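Local structure of ornithine cyclodeaminase (3C2Q) at residues D259-V262 / A263-K266; V287-G290 / N291-S295; T310-D314 / R315-Q319. The protein catalyses the NAD(+)-dependent conversion of L-ornithine to L-proline with release of ammonia. All coordinates share one frame; numbering follows the deposited sequence.

Contact 1: D259-V262 / A263-K266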
loop_
_atom_site.group_PDB
_atom_site.type_symbol
_atom_site.label_atom_id
_atom_site.label_comp_id
_atom_site.label_asym_id
_atom_site.label_seq_id
_atom_site.Cartn_x
_atom_site.Cartn_y
_atom_site.Cartn_z
ATOM N N ASP B 259 -22.933 -12.963 17.652
ATOM C CA ASP B 259 -22.395 -14.280 17.306
ATOM C C ASP B 259 -22.030 -14.313 15.823
ATOM O O ASP B 259 -22.863 -14.092 14.970
ATOM C CB ASP B 259 -23.360 -15.411 17.625
ATOM C CG ASP B 259 -22.706 -16.758 17.444
ATOM O OD1 ASP B 259 -22.168 -17.301 18.448
ATOM O OD2 ASP B 259 -22.640 -17.216 16.288
ATOM N N SER B 260 -20.770 -14.593 15.527
ATOM C CA SER B 260 -20.349 -14.503 14.142
ATOM C C SER B 260 -20.994 -15.501 13.221
ATOM O O SER B 260 -21.172 -15.202 12.058
ATOM C CB SER B 260 -18.843 -14.512 14.019
ATOM O OG SER B 260 -18.322 -15.738 14.399
HETATM N N MSE B 261 -21.361 -16.686 13.714
HETATM C CA MSE B 261 -22.000 -17.667 12.822
HETATM C C MSE B 261 -23.491 -17.328 12.524
HETATM O O MSE B 261 -23.972 -17.471 11.383
HETATM C CB MSE B 261 -21.786 -19.110 13.334
HETATM C CG MSE B 261 -20.281 -19.543 13.371
HETATM SE SE MSE B 261 -19.430 -19.396 11.562
HETATM C CE MSE B 261 -18.604 -17.578 11.636
ATOM N N VAL B 262 -24.197 -16.838 13.532
ATOM C CA VAL B 262 -25.553 -16.322 13.334
ATOM C C VAL B 262 -25.498 -15.160 12.321
ATOM O O VAL B 262 -26.306 -15.101 11.387
ATOM C CB VAL B 262 -26.168 -15.856 14.699
ATOM C CG1 VAL B 262 -27.527 -15.152 14.516
ATOM C CG2 VAL B 262 -26.297 -17.054 15.690
ATOM N N ALA B 263 -24.534 -14.241 12.504
ATOM C CA ALA B 263 -24.383 -13.100 11.579
ATOM C C ALA B 263 -24.067 -13.606 10.185
ATOM O O ALA B 263 -24.705 -13.197 9.208
ATOM C CB ALA B 263 -23.286 -12.134 12.079
ATOM N N GLN B 264 -23.119 -14.542 10.090
ATOM C CA GLN B 264 -22.744 -15.109 8.805
ATOM C C GLN B 264 -23.936 -15.708 8.033
ATOM O O GLN B 264 -24.105 -15.443 6.831
ATOM C CB GLN B 264 -21.642 -16.157 8.962
ATOM C CG GLN B 264 -21.056 -16.602 7.609
ATOM C CD GLN B 264 -20.092 -17.775 7.725
ATOM O OE1 GLN B 264 -20.485 -18.927 7.529
ATOM N NE2 GLN B 264 -18.837 -17.491 8.046
ATOM N N ASP B 265 -24.738 -16.523 8.722
ATOM C CA ASP B 265 -25.911 -17.175 8.111
ATOM C C ASP B 265 -26.919 -16.166 7.584
ATOM O O ASP B 265 -27.433 -16.319 6.481
ATOM C CB ASP B 265 -26.571 -18.136 9.126
ATOM C CG ASP B 265 -25.690 -19.338 9.448
ATOM O OD1 ASP B 265 -24.738 -19.618 8.679
ATOM O OD2 ASP B 265 -25.927 -19.984 10.494
ATOM N N LYS B 266 -27.163 -15.112 8.363
ATOM C CA LYS B 266 -28.053 -14.026 7.949
ATOM C C LYS B 266 -27.502 -13.249 6.739
ATOM O O LYS B 266 -28.238 -12.900 5.826
ATOM C CB LYS B 266 -28.336 -13.078 9.120
ATOM C CG LYS B 266 -29.532 -12.138 8.837
ATOM C CD LYS B 266 -30.148 -11.630 10.127
ATOM C CE LYS B 266 -31.511 -10.953 9.878
ATOM N NZ LYS B 266 -31.827 -10.118 11.089
#
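Met261 runs alongside Gln264 near the start of helix 260-271, and the methyl CE of Met261, a selenomethionine, comes 3.6 Å from NE2 of Gln264. The Met261 chain bends at both chi2 (-58°) and chi3, which brings its end back alongside the amide, while Gln264 runs out extended with CG anti to the backbone N. That amide is well engaged at the subunit interface: NE2 donates to the backbone O atoms of Ile247 and Asp249 of the second subunit, and OE1 receives a weak bond from Arg69 of the same chain. Asp259 is the N-cap of the helix. Its OD2 takes Val262 N at 3.2 Å through the anti lone pair, along with a weak bond from Met261 N, while OD1 pairs with Thr258 OG1 of the second subunit. The regular i to i+4 ladder starts from the same residue, Ala263 N reaching Asp259 O at 3.0 Å, and continues with Gln264 N on Ser260 O at 2.8 Å. This capped helix belongs to the Rossmann-fold domain, where Ala263 packs on Ala244 of strand 241-244 and on Ile247 of the second subunit, a close-packed flank that Ser260 extends with OG bonded to Thr258 O of that subunit. The other flank is looser. Val262 is exposed and makes little contact with the second turn beyond its own neighbour and the bond from Lys266 N to Val262 O, and Lys266 sends its extended chain away from the first turn. Asp265 sets CG 3.2 Å from Met261 O, and its carboxylate is held by salt bridges to Arg69 and Lys70, which would be expected to favour its charged form.

Contact 2: V287-G290 / N291-S295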
loop_
_atom_site.group_PDB
_atom_site.type_symbol
_atom_site.label_atom_id
_atom_site.label_comp_id
_atom_site.label_asym_id
_atom_site.label_seq_id
_atom_site.Cartn_x
_atom_site.Cartn_y
_atom_site.Cartn_z
ATOM N N VAL B 287 -14.297 -9.816 2.226
ATOM C CA VAL B 287 -13.911 -11.245 2.215
ATOM C C VAL B 287 -15.024 -12.119 2.810
ATOM O O VAL B 287 -15.343 -13.187 2.260
ATOM C CB VAL B 287 -12.571 -11.473 2.951
ATOM C CG1 VAL B 287 -12.270 -12.994 3.073
ATOM C CG2 VAL B 287 -11.424 -10.760 2.175
ATOM N N ALA B 288 -15.604 -11.682 3.933
ATOM C CA ALA B 288 -16.696 -12.456 4.559
ATOM C C ALA B 288 -17.844 -12.613 3.571
ATOM O O ALA B 288 -18.398 -13.694 3.433
ATOM C CB ALA B 288 -17.189 -11.766 5.828
ATOM N N THR B 289 -18.202 -11.535 2.870
ATOM C CA THR B 289 -19.337 -11.583 1.932
ATOM C C THR B 289 -18.980 -12.347 0.661
ATOM O O THR B 289 -19.760 -13.167 0.175
ATOM C CB THR B 289 -19.880 -10.159 1.616
ATOM O OG1 THR B 289 -20.199 -9.535 2.863
ATOM C CG2 THR B 289 -21.141 -10.238 0.789
ATOM N N GLY B 290 -17.798 -12.098 0.110
ATOM C CA GLY B 290 -17.392 -12.830 -1.063
ATOM C C GLY B 290 -17.398 -14.341 -0.822
ATOM O O GLY B 290 -17.780 -15.129 -1.709
ATOM N N ASN B 291 -16.967 -14.744 0.373
ATOM C CA ASN B 291 -16.951 -16.174 0.758
ATOM C C ASN B 291 -18.351 -16.815 0.706
ATOM O O ASN B 291 -18.477 -18.037 0.544
ATOM C CB ASN B 291 -16.411 -16.324 2.166
ATOM C CG ASN B 291 -14.878 -16.166 2.262
ATOM O OD1 ASN B 291 -14.123 -16.052 1.240
ATOM N ND2 ASN B 291 -14.399 -16.169 3.518
ATOM N N LEU B 292 -19.392 -15.984 0.814
ATOM C CA LEU B 292 -20.786 -16.428 0.858
ATOM C C LEU B 292 -21.498 -16.332 -0.472
ATOM O O LEU B 292 -22.645 -16.771 -0.589
ATOM C CB LEU B 292 -21.580 -15.574 1.857
ATOM C CG LEU B 292 -21.048 -15.591 3.274
ATOM C CD1 LEU B 292 -21.832 -14.611 4.142
ATOM C CD2 LEU B 292 -21.093 -17.042 3.834
HETATM N N MSE B 293 -20.833 -15.766 -1.471
HETATM C CA MSE B 293 -21.487 -15.417 -2.740
HETATM C C MSE B 293 -21.172 -16.344 -3.894
HETATM O O MSE B 293 -20.026 -16.731 -4.077
HETATM C CB MSE B 293 -21.018 -14.015 -3.168
HETATM C CG MSE B 293 -21.645 -12.885 -2.368
HETATM SE SE MSE B 293 -20.673 -11.221 -2.925
HETATM C CE MSE B 293 -21.151 -11.255 -4.809
ATOM N N PRO B 294 -22.174 -16.650 -4.731
ATOM C CA PRO B 294 -21.874 -17.340 -5.982
ATOM C C PRO B 294 -21.229 -16.382 -6.997
ATOM O O PRO B 294 -21.406 -15.158 -6.891
ATOM C CB PRO B 294 -23.263 -17.786 -6.472
ATOM C CG PRO B 294 -24.188 -16.832 -5.921
ATOM C CD PRO B 294 -23.621 -16.407 -4.576
ATOM N N SER B 295 -20.495 -16.935 -7.952
ATOM C CA SER B 295 -19.735 -16.133 -8.919
ATOM C C SER B 295 -20.581 -15.337 -9.921
ATOM O O SER B 295 -20.057 -14.415 -10.576
ATOM C CB SER B 295 -18.777 -17.034 -9.698
ATOM O OG SER B 295 -19.521 -18.040 -10.388
HETATM O O HOH W 1 -17.564 -15.335 -4.461
#
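Asn291 N still makes a helical i to i+4 bond to Val287 O (2.9 Å), but the next two bonds tighten to i+3, Leu292 N to Thr289 O and Met293 N to Gly290 O. A water donates to both Gly290 O and Met293 O, bridging the two carbonyls. Among the side chains, Val287 and Asn291 run alongside each other, with CG1 of Val287 3.8 Å from ND2 of Asn291; that nitrogen also gives a weak bond to Arg248 O of the second subunit. Leu292 sets its CG 3.3 Å from Ala288 O. Met293, a selenomethionine, crosses Thr289, its SE 3.9 Å from CG2 of Thr289. The methyl CG2 faces this way because OG1 sits beside its own backbone N (chi1 -55°), from where it bonds to His285 O one turn back. The stretch belongs to the beta-alpha-beta unit of strand 276-280, helix 283-292 and strand 298-303: Met293 rests on Val277 and Met279 of the first strand, while Thr289 and Leu292 pack against Met267 of helix 260-271.

Contact 3: T310-D314 / R315-Q319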
loop_
_atom_site.group_PDB
_atom_site.type_symbol
_atom_site.label_atom_id
_atom_site.label_comp_id
_atom_site.label_asym_id
_atom_site.label_seq_id
_atom_site.Cartn_x
_atom_site.Cartn_y
_atom_site.Cartn_z
ATOM N N THR B 310 -6.821 -7.464 -3.700
ATOM C CA THR B 310 -6.045 -8.677 -4.019
ATOM C C THR B 310 -6.333 -9.809 -2.998
ATOM O O THR B 310 -6.398 -11.001 -3.378
ATOM C CB THR B 310 -4.536 -8.355 -4.070
ATOM O OG1 THR B 310 -4.288 -7.482 -5.193
ATOM C CG2 THR B 310 -3.751 -9.627 -4.303
ATOM N N LYS B 311 -6.445 -9.459 -1.710
ATOM C CA LYS B 311 -6.772 -10.457 -0.662
ATOM C C LYS B 311 -8.110 -11.121 -0.966
ATOM O O LYS B 311 -8.275 -12.370 -0.808
ATOM C CB LYS B 311 -6.832 -9.791 0.701
ATOM C CG LYS B 311 -5.433 -9.598 1.300
ATOM C CD LYS B 311 -5.488 -8.699 2.528
ATOM C CE LYS B 311 -4.095 -8.548 3.131
ATOM N NZ LYS B 311 -4.072 -7.289 3.919
ATOM N N LEU B 312 -9.059 -10.302 -1.383
ATOM C CA LEU B 312 -10.372 -10.811 -1.733
ATOM C C LEU B 312 -10.308 -11.819 -2.870
ATOM O O LEU B 312 -10.887 -12.906 -2.782
ATOM C CB LEU B 312 -11.333 -9.668 -2.083
ATOM C CG LEU B 312 -12.676 -10.036 -2.726
ATOM C CD1 LEU B 312 -13.576 -10.573 -1.605
ATOM C CD2 LEU B 312 -13.286 -8.771 -3.314
HETATM N N MSE B 313 -9.633 -11.450 -3.947
HETATM C CA MSE B 313 -9.519 -12.333 -5.108
HETATM C C MSE B 313 -8.673 -13.571 -4.821
HETATM O O MSE B 313 -9.018 -14.668 -5.285
HETATM C CB MSE B 313 -8.992 -11.577 -6.315
HETATM C CG MSE B 313 -9.914 -10.405 -6.678
HETATM SE SE MSE B 313 -9.162 -9.467 -8.203
HETATM C CE MSE B 313 -9.787 -10.675 -9.660
ATOM N N ASP B 314 -7.623 -13.408 -4.013
ATOM C CA ASP B 314 -6.816 -14.543 -3.548
ATOM C C ASP B 314 -7.596 -15.585 -2.715
ATOM O O ASP B 314 -7.180 -16.750 -2.630
ATOM C CB ASP B 314 -5.581 -14.073 -2.771
ATOM C CG ASP B 314 -4.383 -13.849 -3.675
ATOM O OD1 ASP B 314 -4.391 -14.306 -4.844
ATOM O OD2 ASP B 314 -3.402 -13.249 -3.205
ATOM N N ARG B 315 -8.686 -15.167 -2.084
ATOM C CA ARG B 315 -9.501 -16.067 -1.270
ATOM C C ARG B 315 -10.756 -16.582 -2.026
ATOM O O ARG B 315 -11.738 -17.059 -1.406
ATOM C CB ARG B 315 -9.841 -15.399 0.046
ATOM C CG ARG B 315 -8.623 -15.339 0.963
ATOM C CD ARG B 315 -8.753 -14.267 1.977
ATOM N NE ARG B 315 -7.623 -14.304 2.922
ATOM C CZ ARG B 315 -6.426 -13.761 2.700
ATOM N NH1 ARG B 315 -6.202 -13.139 1.551
ATOM N NH2 ARG B 315 -5.473 -13.819 3.646
ATOM N N GLY B 316 -10.742 -16.485 -3.349
ATOM C CA GLY B 316 -11.754 -17.184 -4.150
ATOM C C GLY B 316 -12.723 -16.335 -4.935
ATOM O O GLY B 316 -13.317 -16.818 -5.892
ATOM N N THR B 317 -12.896 -15.069 -4.533
ATOM C CA THR B 317 -13.815 -14.156 -5.174
ATOM C C THR B 317 -13.124 -13.540 -6.406
ATOM O O THR B 317 -12.888 -12.337 -6.510
ATOM C CB THR B 317 -14.373 -13.136 -4.122
ATOM O OG1 THR B 317 -14.978 -13.885 -3.056
ATOM C CG2 THR B 317 -15.444 -12.177 -4.708
ATOM N N SER B 318 -12.850 -14.401 -7.378
ATOM C CA SER B 318 -12.072 -14.008 -8.546
ATOM C C SER B 318 -12.909 -13.230 -9.569
ATOM O O SER B 318 -12.340 -12.604 -10.461
ATOM C CB SER B 318 -11.448 -15.247 -9.179
ATOM O OG SER B 318 -12.483 -16.137 -9.578
ATOM N N GLN B 319 -14.232 -13.234 -9.424
ATOM C CA GLN B 319 -15.113 -12.416 -10.280
ATOM C C GLN B 319 -15.140 -10.905 -9.916
ATOM O O GLN B 319 -15.744 -10.091 -10.622
ATOM C CB GLN B 319 -16.552 -12.996 -10.316
ATOM C CG GLN B 319 -17.483 -12.672 -9.092
ATOM C CD GLN B 319 -17.228 -13.589 -7.853
ATOM O OE1 GLN B 319 -16.293 -14.413 -7.819
ATOM N NE2 GLN B 319 -18.047 -13.422 -6.843
#
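Arg315 folds back along the last turn of helix 306-314 and bonds its own helix end: NH1 donates to Lys311 O at 3.2 Å, nearly straight at 163° and with the oxygen in the guanidinium plane, beside a weak bond from Arg315 N to the same oxygen. With CG beside the backbone N (chi1 -73°) and the chain extended to NE, the guanidinium lies next to Lys311. The other backbone bonds are Arg315 N to Leu312 O, Gly316 N to Met313 O at 3.2 Å, and a weak, long one from Thr317 N to Leu312 O. Van der Waals contacts follow: CD1 of Leu312 meets CB of Thr317 at 3.7 Å, and CE of Met313, a selenomethionine, reaches Ser318 O at 3.3 Å. Two bonds go to the third subunit, a salt bridge from Arg315 NH2 to Glu109 and a hydrogen bond between Asp314 OD2 and Ser104 OG. An alanine at Arg315 is likely to cost Glu109 of the third subunit this salt bridge and Lys311 O its bond from the guanidinium. Gly316 at positive phi (115°) completes a Schellman motif, its Thr317 N bond weak, and an inverse gamma turn centred on Thr317 follows, carrying the chain from helix 306-314 toward strand 321-324 of the Rossmann-fold domain.

The three contacts follow one another along the Rossmann-fold domain. Contacts 1 and 2 have centres about 14 Å apart and meet where Gln264 O touches CD1 of Leu292 at 3.6 Å. Contacts 2 and 3 are closer, about 9 Å between centres: CA of Gly290, which has no side chain to intervene, lies 3.3 Å from OG1 of Thr317. Contacts 1 and 3 do not touch, their nearest atoms being about 12 Å apart. Contact 2 is nearest the probable NAD(+) site, the Thr289 and Ala288 side chains each about 5 Å from those of His285 and Leu284 respectively, both assigned to the cofactor by similarity; in contact 1, Ala263 is about 7 Å from His285.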